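Long-range contact in sortase (Actinomyces oris, PDB 5UTT), which probably acts as a cysteine transpeptidase of the sortase family, joining surface proteins such as pilus components to the cell envelope: residues A[99-111]-A[175-187]. Numbering follows the deposited sequence.
Sequences DEIIVSTAKTWYV and RSEGRPESVLNDP
R179 CB and P180 CD lie over one face of the W109 indole; P180 CD is 3.8 Å from the centroid of the five-membered ring, a CH-pi contact suited to proline's slightly polarised ring hydrogens. R179 CA makes another, while the arginine's charged end leads away, as suits an exposed position. S104 CB rests on the opposite face, small enough to lie close, and P187 CD meets the edge in plane, 3.6 Å from W109 CH2. A water, also in plane, accepts from W109 NE1 and lies 2.7 Å from R175 O, to which it may donate. At the guanidinium edge, R175 NH2 makes a salt bridge to D186 OD1, 3.3 Å away, whose hydrogen bond is weak. With CG anti to the backbone N (chi1 -175°) and an extended chain, R175 is long enough to pass the indole and bring NH1 to T105 O (2.8 Å), above the carbonyl plane. At its base, R175 N donates almost straight to K107 O. Farther along, I102 CD1 and V111 CG2 offer methyls to the apolar ring of P180, and the short S182 OG donates to E100 OE1 (2.8 Å), nearly along its C-O axis. The loop leaves strand 161-174 and runs back over the hairpin of strands 100-104 and 108-120, flanked by strands 28-33 and 161-174; Y171 adjoins P180, and M31 and V33 adjoin P187.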
ATOM      1  N   ASP A  99       5.003  -0.029  12.145  1.00 13.27           N
ATOM      2  CA  ASP A  99       3.584   0.232  11.928  1.00 13.55           C
ATOM      3  C   ASP A  99       2.978  -0.697  10.882  1.00 12.78           C
ATOM      4  O   ASP A  99       3.635  -1.077   9.894  1.00 11.69           O
ATOM      5  CB  ASP A  99       3.411   1.684  11.492  1.00 14.55           C
ATOM      6  CG  ASP A  99       3.705   2.663  12.608  1.00 16.27           C
ATOM      7  OD1 ASP A  99       3.569   2.299  13.801  1.00 19.17           O
ATOM      8  OD2 ASP A  99       4.046   3.814  12.307  1.00 17.36           O
ATOM      9  N   GLU A 100       1.701  -1.040  11.061  1.00 12.39           N
ATOM     10  CA  GLU A 100       1.058  -1.968  10.159  1.00 12.62           C
ATOM     11  C   GLU A 100       0.465  -1.310   8.944  1.00 12.10           C
ATOM     12  O   GLU A 100      -0.161  -0.225   9.055  1.00 12.11           O
ATOM     13  CB  GLU A 100      -0.080  -2.687  10.879  1.00 13.67           C
ATOM     14  CG  GLU A 100       0.434  -3.838  11.753  1.00 14.81           C
ATOM     15  CD  GLU A 100      -0.639  -4.592  12.496  1.00 16.59           C
ATOM     16  OE1 GLU A 100      -1.759  -4.075  12.635  1.00 18.00           O
ATOM     17  OE2 GLU A 100      -0.358  -5.747  12.942  1.00 18.93           O
ATOM     18  N   ILE A 101       0.628  -1.955   7.797  1.00 11.75           N
ATOM     19  CA  ILE A 101      -0.093  -1.577   6.559  1.00 11.66           C
ATOM     20  C   ILE A 101      -0.896  -2.808   6.140  1.00 11.70           C
ATOM     21  O   ILE A 101      -0.336  -3.909   5.922  1.00 11.68           O
ATOM     22  CB  ILE A 101       0.873  -1.124   5.461  1.00 11.44           C
ATOM     23  CG1 ILE A 101       1.619   0.151   5.902  1.00 11.31           C
ATOM     24  CG2 ILE A 101       0.175  -0.895   4.130  1.00 11.41           C
ATOM     25  CD1 ILE A 101       2.588   0.649   4.871  1.00 11.64           C
ATOM     26  N   ILE A 102      -2.202  -2.666   6.051  1.00 12.08           N
ATOM     27  CA  ILE A 102      -3.086  -3.843   5.944  1.00 12.71           C
ATOM     28  C   ILE A 102      -3.858  -3.724   4.662  1.00 13.01           C
ATOM     29  O   ILE A 102      -4.489  -2.642   4.406  1.00 12.79           O
ATOM     30  CB  ILE A 102      -4.025  -3.990   7.156  1.00 13.69           C
ATOM     31  CG1 ILE A 102      -3.197  -4.093   8.452  1.00 14.20           C
ATOM     32  CG2 ILE A 102      -4.992  -5.172   6.960  1.00 13.98           C
ATOM     33  CD1 ILE A 102      -4.013  -4.121   9.716  1.00 15.46           C
ATOM     34  N   VAL A 103      -3.831  -4.801   3.847  1.00 12.88           N
ATOM     35  CA  VAL A 103      -4.691  -4.860   2.692  1.00 13.12           C
ATOM     36  C   VAL A 103      -5.784  -5.899   2.870  1.00 12.96           C
ATOM     37  O   VAL A 103      -5.524  -7.054   3.189  1.00 12.54           O
ATOM     38  CB  VAL A 103      -3.940  -5.040   1.351  1.00 13.19           C
ATOM     39  CG1 VAL A 103      -4.922  -4.944   0.191  1.00 13.39           C
ATOM     40  CG2 VAL A 103      -2.806  -4.037   1.268  1.00 13.55           C
ATOM     41  N   SER A 104      -7.014  -5.500   2.672  1.00 13.11           N
ATOM     42  CA  SER A 104      -8.103  -6.481   2.698  1.00 13.80           C
ATOM     43  C   SER A 104      -8.539  -6.813   1.263  1.00 13.86           C
ATOM     44  O   SER A 104      -8.857  -5.923   0.469  1.00 14.22           O
ATOM     45  CB  SER A 104      -9.260  -6.016   3.569  1.00 14.80           C
ATOM     46  OG  SER A 104      -9.961  -4.926   3.018  1.00 15.98           O
ATOM     47  N   THR A 105      -8.630  -8.105   0.972  1.00 13.10           N
ATOM     48  CA  THR A 105      -9.240  -8.578  -0.278  1.00 12.45           C
ATOM     49  C   THR A 105     -10.476  -9.384   0.075  1.00 11.87           C
ATOM     50  O   THR A 105     -10.779  -9.581   1.265  1.00 11.68           O
ATOM     51  CB  THR A 105      -8.242  -9.420  -1.085  1.00 12.39           C
ATOM     52  OG1 THR A 105      -7.942 -10.644  -0.400  1.00 12.60           O
ATOM     53  CG2 THR A 105      -6.977  -8.612  -1.358  1.00 12.23           C
ATOM     54  N   ALA A 106     -11.198  -9.858  -0.929  1.00 11.57           N
ATOM     55  CA  ALA A 106     -12.412 -10.600  -0.691  1.00 11.77           C
ATOM     56  C   ALA A 106     -12.211 -11.838   0.204  1.00 12.28           C
ATOM     57  O   ALA A 106     -13.094 -12.226   0.977  1.00 12.19           O
ATOM     58  CB  ALA A 106     -13.050 -10.995  -1.997  1.00 11.92           C
ATOM     59  N   LYS A 107     -11.059 -12.473   0.067  1.00 12.96           N
ATOM     60  CA  LYS A 107     -10.769 -13.716   0.778  1.00 14.07           C
ATOM     61  C   LYS A 107      -9.738 -13.610   1.918  1.00 14.12           C
ATOM     62  O   LYS A 107      -9.655 -14.473   2.818  1.00 14.23           O
ATOM     63  CB  LYS A 107     -10.298 -14.742  -0.276  1.00 14.80           C
ATOM     64  CG  LYS A 107     -11.338 -14.988  -1.360  1.00 16.16           C
ATOM     65  CD  LYS A 107     -10.970 -16.057  -2.402  1.00 17.34           C
ATOM     66  CE  LYS A 107     -11.996 -16.042  -3.527  1.00 18.22           C
ATOM     67  NZ  LYS A 107     -11.610 -16.793  -4.748  1.00 19.25           N
ATOM     68  N   THR A 108      -8.954 -12.543   1.910  1.00 13.82           N
ATOM     69  CA  THR A 108      -7.693 -12.510   2.647  1.00 14.20           C
ATOM     70  C   THR A 108      -7.343 -11.187   3.294  1.00 14.36           C
ATOM     71  O   THR A 108      -7.627 -10.158   2.733  1.00 13.94           O
ATOM     72  CB  THR A 108      -6.519 -12.954   1.723  1.00 14.50           C
ATOM     73  OG1 THR A 108      -6.855 -14.214   1.118  1.00 14.95           O
ATOM     74  CG2 THR A 108      -5.176 -13.064   2.519  1.00 14.93           C
ATOM     75  N   TRP A 109      -6.789 -11.216   4.504  1.00 13.51           N
ATOM     76  CA  TRP A 109      -6.136 -10.039   5.090  1.00 13.67           C
ATOM     77  C   TRP A 109      -4.650 -10.187   4.887  1.00 14.01           C
ATOM     78  O   TRP A 109      -4.068 -11.189   5.342  1.00 13.49           O
ATOM     79  CB  TRP A 109      -6.407  -9.944   6.582  1.00 13.95           C
ATOM     80  CG  TRP A 109      -7.822  -9.647   6.946  1.00 14.57           C
ATOM     81  CD1 TRP A 109      -8.776 -10.547   7.305  1.00 14.34           C
ATOM     82  CD2 TRP A 109      -8.442  -8.348   7.044  1.00 14.51           C
ATOM     83  NE1 TRP A 109      -9.966  -9.908   7.579  1.00 14.61           N
ATOM     84  CE2 TRP A 109      -9.780  -8.554   7.440  1.00 14.76           C
ATOM     85  CE3 TRP A 109      -7.995  -7.042   6.826  1.00 14.89           C
ATOM     86  CZ2 TRP A 109     -10.668  -7.480   7.638  1.00 15.01           C
ATOM     87  CZ3 TRP A 109      -8.869  -5.997   7.028  1.00 14.89           C
ATOM     88  CH2 TRP A 109     -10.178  -6.225   7.438  1.00 14.93           C
ATOM     89  N   TYR A 110      -4.015  -9.216   4.222  1.00 13.82           N
ATOM     90  CA  TYR A 110      -2.562  -9.193   4.128  1.00 13.88           C
ATOM     91  C   TYR A 110      -2.006  -8.125   5.049  1.00 14.10           C
ATOM     92  O   TYR A 110      -2.346  -6.933   4.908  1.00 13.64           O
ATOM     93  CB  TYR A 110      -2.115  -8.884   2.720  1.00 14.14           C
ATOM     94  CG  TYR A 110      -2.546  -9.867   1.665  1.00 14.45           C
ATOM     95  CD1 TYR A 110      -3.764  -9.734   1.008  1.00 14.45           C
ATOM     96  CD2 TYR A 110      -1.704 -10.893   1.246  1.00 14.24           C
ATOM     97  CE1 TYR A 110      -4.139 -10.592   0.019  1.00 14.82           C
ATOM     98  CE2 TYR A 110      -2.095 -11.764   0.262  1.00 14.96           C
ATOM     99  CZ  TYR A 110      -3.296 -11.611  -0.365  1.00 15.18           C
ATOM    100  OH  TYR A 110      -3.683 -12.478  -1.338  1.00 17.01           O
ATOM    101  N   VAL A 111      -1.147  -8.551   5.977  1.00 13.89           N
ATOM    102  CA  VAL A 111      -0.576  -7.607   6.926  1.00 14.23           C
ATOM    103  C   VAL A 111       0.944  -7.474   6.722  1.00 13.68           C
ATOM    104  O   VAL A 111       1.735  -8.462   6.833  1.00 13.62           O
ATOM    105  CB  VAL A 111      -0.897  -7.943   8.409  1.00 15.17           C
ATOM    106  CG1 VAL A 111      -0.192  -6.952   9.325  1.00 15.61           C
ATOM    107  CG2 VAL A 111      -2.392  -8.014   8.725  1.00 15.85           C
ATOM    108  N   ARG A 175     -10.151 -14.220   5.607  1.00 18.98           N
ATOM    109  CA  ARG A 175     -11.104 -13.203   6.062  1.00 19.35           C
ATOM    110  C   ARG A 175     -12.408 -13.806   6.623  1.00 20.06           C
ATOM    111  O   ARG A 175     -13.124 -13.154   7.396  1.00 19.44           O
ATOM    112  CB  ARG A 175     -11.419 -12.262   4.900  1.00 19.28           C
ATOM    113  CG  ARG A 175     -12.306 -11.074   5.236  1.00 20.82           C
ATOM    114  CD  ARG A 175     -12.587 -10.263   3.984  1.00 20.94           C
ATOM    115  NE  ARG A 175     -13.252  -8.995   4.289  1.00 23.02           N
ATOM    116  CZ  ARG A 175     -13.388  -7.980   3.439  1.00 24.90           C
ATOM    117  NH1 ARG A 175     -12.916  -8.056   2.192  1.00 26.44           N
ATOM    118  NH2 ARG A 175     -14.013  -6.870   3.821  1.00 25.38           N
ATOM    119  N   SER A 176     -12.732 -15.028   6.221  1.00 20.68           N
ATOM    120  CA  SER A 176     -13.915 -15.698   6.769  1.00 22.33           C
ATOM    121  C   SER A 176     -13.661 -16.233   8.190  1.00 23.38           C
ATOM    122  O   SER A 176     -14.608 -16.526   8.925  1.00 23.19           O
ATOM    123  CB  SER A 176     -14.349 -16.821   5.835  1.00 23.03           C
ATOM    124  OG  SER A 176     -13.466 -17.906   5.910  1.00 22.92           O
ATOM    125  N   GLU A 177     -12.383 -16.353   8.558  1.00 23.72           N
ATOM    126  CA  GLU A 177     -11.976 -16.919   9.843  1.00 24.32           C
ATOM    127  C   GLU A 177     -11.459 -15.917  10.877  1.00 22.00           C
ATOM    128  O   GLU A 177     -11.282 -16.270  12.033  1.00 21.81           O
ATOM    129  CB  GLU A 177     -10.915 -17.988   9.588  1.00 26.82           C
ATOM    130  CG  GLU A 177     -11.468 -19.071   8.668  1.00 30.20           C
ATOM    131  CD  GLU A 177     -10.471 -20.140   8.294  1.00 34.05           C
ATOM    132  OE1 GLU A 177      -9.274 -19.977   8.611  1.00 37.13           O
ATOM    133  OE2 GLU A 177     -10.891 -21.148   7.681  1.00 38.14           O
ATOM    134  N   GLY A 178     -11.243 -14.663  10.491  1.00 20.56           N
ATOM    135  CA  GLY A 178     -10.714 -13.710  11.438  1.00 19.84           C
ATOM    136  C   GLY A 178     -10.161 -12.462  10.773  1.00 18.54           C
ATOM    137  O   GLY A 178     -10.049 -12.399   9.546  1.00 17.39           O
ATOM    138  N   ARG A 179      -9.789 -11.499  11.599  1.00 18.97           N
ATOM    139  CA  ARG A 179      -9.180 -10.278  11.116  1.00 18.80           C
ATOM    140  C   ARG A 179      -8.161  -9.758  12.145  1.00 18.62           C
ATOM    141  O   ARG A 179      -8.180 -10.178  13.316  1.00 17.78           O
ATOM    142  CB  ARG A 179     -10.261  -9.254  10.788  1.00 19.62           C
ATOM    143  CG  ARG A 179     -10.860  -8.591  12.001  1.00 20.10           C
ATOM    144  CD  ARG A 179     -12.031  -7.697  11.556  1.00 20.60           C
ATOM    145  NE  ARG A 179     -12.632  -7.047  12.705  1.00 22.24           N
ATOM    146  CZ  ARG A 179     -13.894  -6.591  12.767  1.00 21.78           C
ATOM    147  NH1 ARG A 179     -14.713  -6.710  11.746  1.00 21.39           N
ATOM    148  NH2 ARG A 179     -14.321  -6.026  13.874  1.00 22.15           N
ATOM    149  N   PRO A 180      -7.240  -8.876  11.713  1.00 18.36           N
ATOM    150  CA  PRO A 180      -6.252  -8.364  12.648  1.00 18.32           C
ATOM    151  C   PRO A 180      -6.842  -7.602  13.818  1.00 19.19           C
ATOM    152  O   PRO A 180      -7.832  -6.870  13.660  1.00 17.31           O
ATOM    153  CB  PRO A 180      -5.421  -7.416  11.786  1.00 18.05           C
ATOM    154  CG  PRO A 180      -5.558  -7.958  10.424  1.00 18.43           C
ATOM    155  CD  PRO A 180      -6.987  -8.379  10.352  1.00 18.50           C
ATOM    156  N   GLU A 181      -6.174  -7.689  14.956  1.00 19.40           N
ATOM    157  CA  GLU A 181      -6.638  -7.013  16.169  1.00 20.86           C
ATOM    158  C   GLU A 181      -6.725  -5.510  16.027  1.00 19.27           C
ATOM    159  O   GLU A 181      -7.596  -4.905  16.648  1.00 18.45           O
ATOM    160  CB  GLU A 181      -5.747  -7.342  17.361  1.00 24.08           C
ATOM    161  CG  GLU A 181      -6.001  -8.734  17.942  1.00 26.38           C
ATOM    162  CD  GLU A 181      -7.326  -8.864  18.693  1.00 28.91           C
ATOM    163  OE1 GLU A 181      -7.608  -8.017  19.580  1.00 33.04           O
ATOM    164  OE2 GLU A 181      -8.089  -9.816  18.419  1.00 30.64           O
ATOM    165  N   SER A 182      -5.836  -4.932  15.221  1.00 17.88           N
ATOM    166  CA  SER A 182      -5.814  -3.475  14.984  1.00 17.90           C
ATOM    167  C   SER A 182      -7.033  -2.978  14.207  1.00 17.61           C
ATOM    168  O   SER A 182      -7.331  -1.776  14.218  1.00 17.74           O
ATOM    169  CB  SER A 182      -4.569  -3.072  14.204  1.00 17.68           C
ATOM    170  OG  SER A 182      -4.505  -3.753  12.955  1.00 18.10           O
ATOM    171  N   VAL A 183      -7.682  -3.875  13.469  1.00 17.87           N
ATOM    172  CA  VAL A 183      -8.802  -3.463  12.629  1.00 17.96           C
ATOM    173  C   VAL A 183      -9.960  -3.192  13.593  1.00 18.59           C
ATOM    174  O   VAL A 183     -10.367  -4.079  14.324  1.00 19.27           O
ATOM    175  CB  VAL A 183      -9.115  -4.529  11.559  1.00 17.97           C
ATOM    176  CG1 VAL A 183     -10.509  -4.320  10.962  1.00 18.39           C
ATOM    177  CG2 VAL A 183      -8.031  -4.498  10.483  1.00 17.64           C
ATOM    178  N   LEU A 184     -10.485  -1.963  13.598  1.00 18.82           N
ATOM    179  CA  LEU A 184     -11.478  -1.547  14.586  1.00 19.44           C
ATOM    180  C   LEU A 184     -12.914  -1.823  14.168  1.00 19.22           C
ATOM    181  O   LEU A 184     -13.785  -1.913  15.022  1.00 20.90           O
ATOM    182  CB  LEU A 184     -11.368  -0.056  14.889  1.00 19.71           C
ATOM    183  CG  LEU A 184     -10.074   0.428  15.541  1.00 20.44           C
ATOM    184  CD1 LEU A 184     -10.164   1.943  15.741  1.00 20.44           C
ATOM    185  CD2 LEU A 184      -9.790  -0.312  16.840  1.00 21.28           C
ATOM    186  N   ASN A 185     -13.144  -1.865  12.863  1.00 19.18           N
ATOM    187  CA  ASN A 185     -14.417  -2.259  12.299  1.00 19.61           C
ATOM    188  C   ASN A 185     -14.172  -2.742  10.887  1.00 19.28           C
ATOM    189  O   ASN A 185     -13.095  -2.509  10.330  1.00 17.13           O
ATOM    190  CB  ASN A 185     -15.370  -1.059  12.248  1.00 20.60           C
ATOM    191  CG  ASN A 185     -14.816   0.093  11.418  1.00 21.78           C
ATOM    192  OD1 ASN A 185     -15.122   0.240  10.246  1.00 24.53           O
ATOM    193  ND2 ASN A 185     -13.979   0.879  12.015  1.00 22.64           N
ATOM    194  N   ASP A 186     -15.189  -3.372  10.303  1.00 18.17           N
ATOM    195  CA  ASP A 186     -15.044  -3.922   8.968  1.00 18.39           C
ATOM    196  C   ASP A 186     -14.900  -2.759   8.008  1.00 17.73           C
ATOM    197  O   ASP A 186     -15.785  -1.892   7.963  1.00 18.07           O
ATOM    198  CB  ASP A 186     -16.255  -4.791   8.591  1.00 19.48           C
ATOM    199  CG  ASP A 186     -15.923  -5.843   7.550  1.00 21.49           C
ATOM    200  OD1 ASP A 186     -15.018  -5.614   6.717  1.00 22.64           O
ATOM    201  OD2 ASP A 186     -16.587  -6.904   7.556  1.00 23.41           O
ATOM    202  N   PRO A 187     -13.798  -2.715   7.242  1.00 17.06           N
ATOM    203  CA  PRO A 187     -13.636  -1.702   6.205  1.00 17.20           C
ATOM    204  C   PRO A 187     -14.596  -1.904   5.059  1.00 17.32           C
ATOM    205  O   PRO A 187     -14.969  -0.918   4.393  1.00 17.42           O
ATOM    206  CB  PRO A 187     -12.202  -1.879   5.734  1.00 17.18           C
ATOM    207  CG  PRO A 187     -11.883  -3.284   6.065  1.00 16.68           C
ATOM    208  CD  PRO A 187     -12.634  -3.618   7.311  1.00 17.03           C
TER
HETATM  209  O   HOH W   1      -3.001  -6.152  14.396  1.00 27.94           O
HETATM  210  O   HOH W   2     -12.889  -4.703   2.568  1.00 24.73           O
HETATM  211  O   HOH W   3     -12.635 -10.805   8.629  1.00 23.64           O